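Side-chain contacts in RagB/SusD domain protein (Flavobacterium johnsoniae, PDB 5J5U), which binds chitin and, as a SusD homolog, probably captures chitin chains at the outer membrane for uptake by its polysaccharide utilization system: residues D266-N271 and L407-L412; D273-M278 and K363-G368; K277-P282 and K370-Y375. All coordinates share one frame; numbering follows the deposited sequence.

Contact 1. Residues D266-N271 and L407-L412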
loop_
_atom_site.group_PDB
_atom_site.type_symbol
_atom_site.label_atom_id
_atom_site.label_comp_id
_atom_site.label_asym_id
_atom_site.label_seq_id
_atom_site.Cartn_x
_atom_site.Cartn_y
_atom_site.Cartn_z
ATOM N N ASP A 266 -14.093 -2.531 14.776
ATOM C CA ASP A 266 -14.414 -1.685 15.915
ATOM C C ASP A 266 -14.204 -0.208 15.588
ATOM O O ASP A 266 -15.003 0.621 15.997
ATOM C CB ASP A 266 -13.572 -2.025 17.152
ATOM C CG ASP A 266 -13.936 -3.354 17.777
ATOM O OD1 ASP A 266 -14.916 -4.002 17.354
ATOM O OD2 ASP A 266 -13.251 -3.728 18.743
ATOM N N TYR A 267 -13.139 0.143 14.867
ATOM C CA TYR A 267 -12.954 1.564 14.587
ATOM C C TYR A 267 -14.070 2.104 13.694
ATOM O O TYR A 267 -14.589 3.194 13.943
ATOM C CB TYR A 267 -11.607 1.853 13.933
ATOM C CG TYR A 267 -11.350 3.338 13.785
ATOM C CD1 TYR A 267 -10.828 4.067 14.834
ATOM C CD2 TYR A 267 -11.649 4.011 12.606
ATOM C CE1 TYR A 267 -10.602 5.419 14.721
ATOM C CE2 TYR A 267 -11.427 5.373 12.481
ATOM C CZ TYR A 267 -10.902 6.074 13.550
ATOM O OH TYR A 267 -10.666 7.436 13.464
ATOM N N LEU A 268 -14.423 1.358 12.651
ATOM C CA LEU A 268 -15.434 1.806 11.703
ATOM C C LEU A 268 -16.829 1.861 12.347
ATOM O O LEU A 268 -17.613 2.783 12.105
ATOM C CB LEU A 268 -15.450 0.890 10.479
ATOM C CG LEU A 268 -14.191 0.858 9.609
ATOM C CD1 LEU A 268 -14.317 -0.226 8.557
ATOM C CD2 LEU A 268 -13.924 2.217 8.935
ATOM N N ARG A 269 -17.118 0.878 13.190
ATOM C CA ARG A 269 -18.402 0.787 13.862
ATOM C C ARG A 269 -18.551 1.828 14.989
ATOM O O ARG A 269 -19.559 2.535 15.047
ATOM C CB ARG A 269 -18.606 -0.626 14.420
ATOM C CG ARG A 269 -20.012 -0.894 14.948
ATOM C CD ARG A 269 -20.019 -2.095 15.864
ATOM N NE ARG A 269 -19.056 -1.879 16.929
ATOM C CZ ARG A 269 -18.079 -2.720 17.233
ATOM N NH1 ARG A 269 -17.943 -3.857 16.550
ATOM N NH2 ARG A 269 -17.237 -2.420 18.213
ATOM N N ASP A 270 -17.568 1.918 15.883
ATOM C CA ASP A 270 -17.689 2.787 17.053
ATOM C C ASP A 270 -17.664 4.282 16.701
ATOM O O ASP A 270 -18.110 5.107 17.492
ATOM C CB ASP A 270 -16.575 2.513 18.083
ATOM C CG ASP A 270 -16.618 1.094 18.662
ATOM O OD1 ASP A 270 -17.646 0.393 18.508
ATOM O OD2 ASP A 270 -15.611 0.689 19.297
ATOM N N ASN A 271 -17.156 4.636 15.525
ATOM C CA ASN A 271 -17.094 6.048 15.125
ATOM C C ASN A 271 -18.108 6.390 14.037
ATOM O O ASN A 271 -18.100 7.496 13.504
ATOM C CB ASN A 271 -15.682 6.435 14.632
ATOM C CG ASN A 271 -14.629 6.366 15.734
ATOM O OD1 ASN A 271 -14.637 7.162 16.674
ATOM N ND2 ASN A 271 -13.700 5.422 15.605
ATOM N N LEU A 407 -5.376 7.078 6.879
ATOM C CA LEU A 407 -4.553 6.503 5.809
ATOM C C LEU A 407 -4.557 4.969 5.864
ATOM O O LEU A 407 -4.624 4.290 4.852
ATOM C CB LEU A 407 -3.109 7.024 5.899
ATOM C CG LEU A 407 -2.835 8.410 5.312
ATOM C CD1 LEU A 407 -1.567 8.995 5.910
ATOM C CD2 LEU A 407 -2.737 8.350 3.801
ATOM N N TRP A 408 -4.495 4.450 7.077
ATOM C CA TRP A 408 -4.535 3.022 7.331
ATOM C C TRP A 408 -5.839 2.437 6.784
ATOM O O TRP A 408 -5.865 1.302 6.280
ATOM C CB TRP A 408 -4.366 2.769 8.840
ATOM C CG TRP A 408 -4.543 1.363 9.266
ATOM C CD1 TRP A 408 -3.703 0.318 9.009
ATOM C CD2 TRP A 408 -5.614 0.833 10.055
ATOM N NE1 TRP A 408 -4.194 -0.834 9.573
ATOM C CE2 TRP A 408 -5.364 -0.544 10.227
ATOM C CE3 TRP A 408 -6.757 1.391 10.643
ATOM C CZ2 TRP A 408 -6.218 -1.371 10.954
ATOM C CZ3 TRP A 408 -7.601 0.570 11.363
ATOM C CH2 TRP A 408 -7.324 -0.793 11.524
ATOM N N ILE A 409 -6.911 3.229 6.840
ATOM C CA ILE A 409 -8.178 2.782 6.260
ATOM C C ILE A 409 -8.141 2.921 4.741
ATOM O O ILE A 409 -8.557 2.027 4.008
ATOM C CB ILE A 409 -9.377 3.554 6.852
ATOM C CG1 ILE A 409 -9.511 3.207 8.342
ATOM C CG2 ILE A 409 -10.663 3.184 6.125
ATOM C CD1 ILE A 409 -10.626 3.920 9.063
ATOM N N THR A 410 -7.587 4.024 4.274
ATOM C CA THR A 410 -7.470 4.308 2.853
ATOM C C THR A 410 -6.586 3.282 2.133
ATOM O O THR A 410 -6.871 2.917 0.982
ATOM C CB THR A 410 -6.929 5.748 2.658
ATOM O OG1 THR A 410 -7.987 6.673 2.951
ATOM C CG2 THR A 410 -6.452 5.994 1.246
ATOM N N TYR A 411 -5.555 2.785 2.826
ATOM C CA TYR A 411 -4.631 1.804 2.262
ATOM C C TYR A 411 -5.103 0.378 2.380
ATOM O O TYR A 411 -4.318 -0.548 2.163
ATOM C CB TYR A 411 -3.267 1.900 2.933
ATOM C CG TYR A 411 -2.447 3.103 2.544
ATOM C CD1 TYR A 411 -2.348 3.515 1.216
ATOM C CD2 TYR A 411 -1.798 3.842 3.505
ATOM C CE1 TYR A 411 -1.599 4.635 0.864
ATOM C CE2 TYR A 411 -1.037 4.941 3.172
ATOM C CZ TYR A 411 -0.942 5.342 1.859
ATOM O OH TYR A 411 -0.178 6.453 1.559
ATOM N N LEU A 412 -6.368 0.180 2.739
ATOM C CA LEU A 412 -6.924 -1.170 2.774
ATOM C C LEU A 412 -6.850 -1.781 1.377
ATOM O O LEU A 412 -7.035 -1.065 0.395
ATOM C CB LEU A 412 -8.359 -1.145 3.296
ATOM C CG LEU A 412 -8.954 -2.497 3.672
ATOM C CD1 LEU A 412 -8.129 -3.104 4.779
ATOM C CD2 LEU A 412 -10.452 -2.347 4.093
#
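Ile-409 reaches across to helix 262-270 with the last carbon of its long branch, and that one methyl serves two partners. Ile-409 CD1 lies 3.7 Å from Tyr-267 CD2, with CE2 of that ring scarcely farther. CD2 of Leu-268 also stands 3.7 Å from Ile-409 CD1. The Tyr-267 side chain crosses that of Ile-409 at about a right angle, whereas Leu-268 and Ile-409 slide past one another in opposite directions. In Tyr-267, CG anti to the backbone N (chi1 -174°) sets the ring where its CD2-CE2 side meets the Ile-409 methyl.

Behind the ring, Asn-271, the first residue past the helix, folds back: its ND2 lies over one ring face, offset toward the rim, and donates to Tyr-267 O at 2.9 Å, in the carbonyl plane and on a lone pair. This bond ties off the helix end beside the ring. On the far flank, Arg-269 grips Asp-270 OD1 with NE and NH2 and, more weakly, Asp-266 OD1, in a salt-bridge network.

The contact joins the last turns of helices 262-270 and 399-410. Around it, Trp-408 and Leu-412 lean on Leu-264, helix 276-279 backs Leu-268 through Leu-276 and Leu-279, and helix 415-425 lies against Trp-408 and Tyr-411.

Contact 2. Residues D273-M278 and K363-G368; sequences DPRLKM and KGVEAG
Along 363-368, Val-365 is the first residue to meet Arg-275: Val-365 CG1 stands 4.2 Å from Arg-275 NH2, oblique to the guanidinium. The carbonyl oxygen of Val-365 lies over one face of that group, offset toward its rim and too far off to bond. Val-365 also touches Tyr-388 and Val-389 of helix 382-391. One helical turn on comes Gly-368, whose carbonyl carbon is 3.7 Å from Arg-275 NH1. A side chain here would point at the arginine, and a beta carbon would clash with NH1, so the bare backbone lets the guanidinium settle against the helix. Water 1 completes the link, accepting from Arg-275 NH1 at 2.8 Å and donating to Gly-368 O at 3.1 Å.

The arginine is presented by a type I beta turn, Asp-273 to Leu-276, that leads into helix 276-279, and Asp-273 OD1 accepts a capping bond from Arg-275 N through its anti lone pair. The same carboxylate grips the guanidinium side-on, Arg-275 NE to Asp-273 OD1 and Arg-275 NH2 to Asp-273 OD2, both at 2.8 Å. The second bond is almost straight at 174°, lies in the guanidinium plane and uses the syn lone pair of OD2. A bend at chi3 (-74°) brings the group round to this grip. With an alanine in place of Arg-275, the buried Asp-273 carboxylate would probably lose its countercharge, and a gap would be likely beside Gly-368. Gln-406 OE1, from helix 399-410, accepts a further bond from NH2.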
loop_
_atom_site.group_PDB
_atom_site.type_symbol
_atom_site.label_atom_id
_atom_site.label_comp_id
_atom_site.label_asym_id
_atom_site.label_seq_id
_atom_site.Cartn_x
_atom_site.Cartn_y
_atom_site.Cartn_z
ATOM N N ASP A 273 -18.352 5.320 10.880
ATOM C CA ASP A 273 -17.820 5.459 9.527
ATOM C C ASP A 273 -18.778 4.776 8.543
ATOM O O ASP A 273 -19.201 3.650 8.774
ATOM C CB ASP A 273 -16.409 4.858 9.450
ATOM C CG ASP A 273 -15.617 5.350 8.251
ATOM O OD1 ASP A 273 -16.029 5.064 7.123
ATOM O OD2 ASP A 273 -14.572 6.014 8.434
ATOM N N PRO A 274 -19.158 5.469 7.457
ATOM C CA PRO A 274 -20.075 4.874 6.471
ATOM C C PRO A 274 -19.462 3.697 5.696
ATOM O O PRO A 274 -20.156 3.014 4.945
ATOM C CB PRO A 274 -20.375 6.036 5.513
ATOM C CG PRO A 274 -19.999 7.252 6.243
ATOM C CD PRO A 274 -18.866 6.879 7.153
ATOM N N ARG A 275 -18.167 3.467 5.861
ATOM C CA ARG A 275 -17.521 2.429 5.074
ATOM C C ARG A 275 -17.752 1.062 5.675
ATOM O O ARG A 275 -17.426 0.068 5.048
ATOM C CB ARG A 275 -16.024 2.697 4.945
ATOM C CG ARG A 275 -15.685 3.786 3.949
ATOM C CD ARG A 275 -14.220 4.139 4.007
ATOM N NE ARG A 275 -13.927 4.910 5.205
ATOM C CZ ARG A 275 -12.866 5.694 5.335
ATOM N NH1 ARG A 275 -11.988 5.784 4.343
ATOM N NH2 ARG A 275 -12.672 6.372 6.454
ATOM N N LEU A 276 -18.331 1.025 6.872
ATOM C CA LEU A 276 -18.527 -0.219 7.627
ATOM C C LEU A 276 -19.192 -1.351 6.824
ATOM O O LEU A 276 -18.626 -2.454 6.699
ATOM C CB LEU A 276 -19.353 0.062 8.889
ATOM C CG LEU A 276 -19.669 -1.144 9.772
ATOM C CD1 LEU A 276 -18.377 -1.767 10.267
ATOM C CD2 LEU A 276 -20.538 -0.741 10.963
ATOM N N LYS A 277 -20.382 -1.075 6.284
ATOM C CA LYS A 277 -21.146 -2.074 5.518
ATOM C C LYS A 277 -20.773 -2.107 4.038
ATOM O O LYS A 277 -21.105 -3.067 3.327
ATOM C CB LYS A 277 -22.660 -1.828 5.659
ATOM C CG LYS A 277 -23.134 -1.657 7.084
ATOM C CD LYS A 277 -24.586 -1.184 7.115
ATOM C CE LYS A 277 -25.205 -1.361 8.484
ATOM N NZ LYS A 277 -26.621 -0.910 8.486
ATOM N N MET A 278 -20.086 -1.067 3.569
ATOM C CA MET A 278 -19.521 -1.112 2.226
ATOM C C MET A 278 -18.419 -2.169 2.191
ATOM O O MET A 278 -18.134 -2.735 1.141
ATOM C CB MET A 278 -18.962 0.256 1.818
ATOM C CG MET A 278 -19.972 1.405 1.903
ATOM S SD MET A 278 -19.283 3.013 1.453
ATOM C CE MET A 278 -18.882 2.715 -0.274
ATOM N N LYS A 363 -11.455 16.410 3.131
ATOM C CA LYS A 363 -11.491 16.015 1.725
ATOM C C LYS A 363 -10.942 14.593 1.551
ATOM O O LYS A 363 -11.450 13.808 0.736
ATOM C CB LYS A 363 -10.682 17.001 0.870
ATOM C CG LYS A 363 -11.304 18.391 0.745
ATOM C CD LYS A 363 -10.361 19.380 0.054
ATOM C CE LYS A 363 -10.850 20.820 0.213
ATOM N NZ LYS A 363 -9.926 21.838 -0.376
ATOM N N GLY A 364 -9.932 14.255 2.348
ATOM C CA GLY A 364 -9.362 12.917 2.324
ATOM C C GLY A 364 -10.348 11.842 2.768
ATOM O O GLY A 364 -10.494 10.814 2.103
ATOM N N VAL A 365 -11.015 12.067 3.900
ATOM C CA VAL A 365 -11.972 11.091 4.409
ATOM C C VAL A 365 -13.132 10.880 3.436
ATOM O O VAL A 365 -13.562 9.735 3.187
ATOM C CB VAL A 365 -12.527 11.497 5.783
ATOM C CG1 VAL A 365 -13.565 10.493 6.226
ATOM C CG2 VAL A 365 -11.404 11.590 6.813
ATOM N N GLU A 366 -13.640 11.974 2.878
ATOM C CA GLU A 366 -14.728 11.837 1.913
ATOM C C GLU A 366 -14.260 11.070 0.676
ATOM O O GLU A 366 -14.958 10.175 0.162
ATOM C CB GLU A 366 -15.271 13.212 1.503
ATOM C CG GLU A 366 -16.140 13.175 0.249
ATOM C CD GLU A 366 -17.040 14.391 0.090
ATOM O OE1 GLU A 366 -16.867 15.387 0.831
ATOM O OE2 GLU A 366 -17.933 14.338 -0.783
ATOM N N ALA A 367 -13.058 11.396 0.210
ATOM C CA ALA A 367 -12.512 10.716 -0.959
ATOM C C ALA A 367 -12.309 9.206 -0.717
ATOM O O ALA A 367 -12.493 8.383 -1.623
ATOM C CB ALA A 367 -11.220 11.369 -1.365
ATOM N N GLY A 368 -11.961 8.849 0.514
ATOM C CA GLY A 368 -11.748 7.453 0.873
ATOM C C GLY A 368 -13.058 6.689 0.970
ATOM O O GLY A 368 -13.139 5.516 0.583
HETATM O O HOH W 1 -11.125 4.046 2.357
#

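Contact 3. Residues K277-P282 and K370-Y375; sequences KMLATP and KQLEVY
The CB of Leu-372 points toward segment 277-282, and the side chain can be followed outward atom by atom. Leu-372 CB comes first, 3.6 Å from the terminal methyl CE of Met-278. CG, set anti to the carbonyl carbon (chi1 -60°), then carries the CD1 methyl against Leu-279. Leu-372 CD1 is the busier of the two methyls: Leu-279 CD2 lies 3.7 Å from it, with Leu-279 CG hardly farther. Met-278 CB closes in on Leu-372 CD1 at 3.9 Å. The other methyl, Leu-372 CD2, meets Leu-279 CD2 more loosely at 4.2 Å, and on its own side sits in plane at the edge of the Tyr-375 ring.

Leu-372 is thus held from two directions. Leu-279 crosses it at about a right angle near the tip. Met-278 comes in obliquely, and the bend at its chi3 (64°) folds CE back, so that Met-278 CE meets Leu-372 CB while Met-278 CB meets Leu-372 CD1. The contact is mainly apolar: no hydrogen bond joins the two segments, and Met-278 CE also comes near the backbone N of Glu-373.

The packing joins the short helix 276-279 to the chain leaving helix 357-371, where the backbone passes into a 3-10 turn at 373-375. Leu-268 of helix 262-270 backs Leu-279 and Tyr-375 rests on Leu-333 of strand 332-335, while the chain beyond Leu-279 enters strand 280-281, antiparallel to strand 320-321.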
loop_
_atom_site.group_PDB
_atom_site.type_symbol
_atom_site.label_atom_id
_atom_site.label_comp_id
_atom_site.label_asym_id
_atom_site.label_seq_id
_atom_site.Cartn_x
_atom_site.Cartn_y
_atom_site.Cartn_z
ATOM N N LYS A 277 -20.382 -1.075 6.284
ATOM C CA LYS A 277 -21.146 -2.074 5.518
ATOM C C LYS A 277 -20.773 -2.107 4.038
ATOM O O LYS A 277 -21.105 -3.067 3.327
ATOM C CB LYS A 277 -22.660 -1.828 5.659
ATOM C CG LYS A 277 -23.134 -1.657 7.084
ATOM C CD LYS A 277 -24.586 -1.184 7.115
ATOM C CE LYS A 277 -25.205 -1.361 8.484
ATOM N NZ LYS A 277 -26.621 -0.910 8.486
ATOM N N MET A 278 -20.086 -1.067 3.569
ATOM C CA MET A 278 -19.521 -1.112 2.226
ATOM C C MET A 278 -18.419 -2.169 2.191
ATOM O O MET A 278 -18.134 -2.735 1.141
ATOM C CB MET A 278 -18.962 0.256 1.818
ATOM C CG MET A 278 -19.972 1.405 1.903
ATOM S SD MET A 278 -19.283 3.013 1.453
ATOM C CE MET A 278 -18.882 2.715 -0.274
ATOM N N LEU A 279 -17.797 -2.420 3.347
ATOM C CA LEU A 279 -16.659 -3.344 3.436
ATOM C C LEU A 279 -17.040 -4.702 4.037
ATOM O O LEU A 279 -16.659 -5.740 3.511
ATOM C CB LEU A 279 -15.521 -2.723 4.276
ATOM C CG LEU A 279 -14.817 -1.482 3.730
ATOM C CD1 LEU A 279 -13.955 -0.815 4.791
ATOM C CD2 LEU A 279 -13.994 -1.832 2.517
ATOM N N ALA A 280 -17.775 -4.687 5.149
ATOM C CA ALA A 280 -18.040 -5.906 5.918
ATOM C C ALA A 280 -19.447 -6.496 5.708
ATOM O O ALA A 280 -20.439 -5.775 5.607
ATOM C CB ALA A 280 -17.831 -5.632 7.387
ATOM N N THR A 281 -19.524 -7.819 5.685
ATOM C CA THR A 281 -20.793 -8.504 5.705
ATOM C C THR A 281 -21.176 -8.759 7.162
ATOM O O THR A 281 -20.302 -8.978 8.012
ATOM C CB THR A 281 -20.733 -9.827 4.964
ATOM O OG1 THR A 281 -19.855 -10.716 5.661
ATOM C CG2 THR A 281 -20.258 -9.626 3.534
ATOM N N PRO A 282 -22.483 -8.729 7.462
ATOM C CA PRO A 282 -22.945 -8.878 8.852
ATOM C C PRO A 282 -22.738 -10.289 9.398
ATOM O O PRO A 282 -22.628 -11.221 8.615
ATOM C CB PRO A 282 -24.442 -8.552 8.752
ATOM C CG PRO A 282 -24.809 -8.901 7.321
ATOM C CD PRO A 282 -23.599 -8.537 6.510
ATOM N N LYS A 370 -15.731 7.459 -0.736
ATOM C CA LYS A 370 -16.274 7.311 -2.085
ATOM C C LYS A 370 -15.449 6.423 -2.995
ATOM O O LYS A 370 -15.974 5.937 -3.998
ATOM C CB LYS A 370 -16.462 8.681 -2.764
ATOM C CG LYS A 370 -17.680 9.456 -2.242
ATOM C CD LYS A 370 -17.848 10.851 -2.855
ATOM C CE LYS A 370 -19.133 11.507 -2.320
ATOM N NZ LYS A 370 -19.421 12.837 -2.921
ATOM N N GLN A 371 -14.169 6.214 -2.673
ATOM C CA GLN A 371 -13.309 5.443 -3.576
ATOM C C GLN A 371 -13.740 3.977 -3.618
ATOM O O GLN A 371 -13.430 3.257 -4.560
ATOM C CB GLN A 371 -11.835 5.553 -3.156
ATOM C CG GLN A 371 -11.402 4.510 -2.134
ATOM C CD GLN A 371 -10.033 4.788 -1.543
ATOM O OE1 GLN A 371 -9.577 5.931 -1.511
ATOM N NE2 GLN A 371 -9.372 3.738 -1.063
ATOM N N LEU A 372 -14.483 3.552 -2.604
ATOM C CA LEU A 372 -14.947 2.169 -2.524
ATOM C C LEU A 372 -16.035 1.853 -3.558
ATOM O O LEU A 372 -16.323 0.687 -3.837
ATOM C CB LEU A 372 -15.477 1.869 -1.120
ATOM C CG LEU A 372 -14.550 2.009 0.086
ATOM C CD1 LEU A 372 -15.241 1.422 1.298
ATOM C CD2 LEU A 372 -13.228 1.302 -0.147
ATOM N N GLU A 373 -16.629 2.890 -4.137
ATOM C CA GLU A 373 -17.716 2.679 -5.081
ATOM C C GLU A 373 -17.255 1.874 -6.293
ATOM O O GLU A 373 -17.974 1.014 -6.798
ATOM C CB GLU A 373 -18.287 4.020 -5.522
ATOM C CG GLU A 373 -18.956 4.796 -4.392
ATOM C CD GLU A 373 -19.456 6.154 -4.840
ATOM O OE1 GLU A 373 -19.519 6.399 -6.067
ATOM O OE2 GLU A 373 -19.757 6.988 -3.965
ATOM N N VAL A 374 -16.023 2.108 -6.720
ATOM C CA VAL A 374 -15.525 1.452 -7.919
ATOM C C VAL A 374 -15.421 -0.057 -7.702
ATOM O O VAL A 374 -15.363 -0.812 -8.663
ATOM C CB VAL A 374 -14.165 2.034 -8.350
ATOM C CG1 VAL A 374 -13.090 1.725 -7.324
ATOM C CG2 VAL A 374 -13.780 1.522 -9.727
ATOM N N TYR A 375 -15.453 -0.487 -6.440
ATOM C CA TYR A 375 -15.413 -1.909 -6.091
ATOM C C TYR A 375 -16.785 -2.553 -6.255
ATOM O O TYR A 375 -16.927 -3.758 -6.086
ATOM C CB TYR A 375 -14.935 -2.113 -4.648
ATOM C CG TYR A 375 -13.510 -1.709 -4.409
ATOM C CD1 TYR A 375 -12.510 -2.081 -5.288
ATOM C CD2 TYR A 375 -13.166 -0.931 -3.313
ATOM C CE1 TYR A 375 -11.192 -1.705 -5.076
ATOM C CE2 TYR A 375 -11.852 -0.550 -3.093
ATOM C CZ TYR A 375 -10.871 -0.939 -3.984
ATOM O OH TYR A 375 -9.562 -0.564 -3.782
#

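How the contacts relate
From the N terminus, the chain reaches helix 262-270, turns, and continues into helix 276-279 and strand 280-281; these pieces supply the first segments of all three contacts. Contact 2 closes a loop on helix 357-371, and contact 3 closes the next on the end of that helix, sharing Lys-277 and Met-278 with contact 2. Both loops start from the same part of the chain, and both lie within the longer one that contact 1 closes on helix 399-410. The three sites adjoin: Leu-268 O probably bonds Asp-273 N, Ile-409 CG2 packs on Arg-275 NH1, and Arg-275 CG meets Leu-372 CD1. Together they fasten the 262-282 region against two later helices.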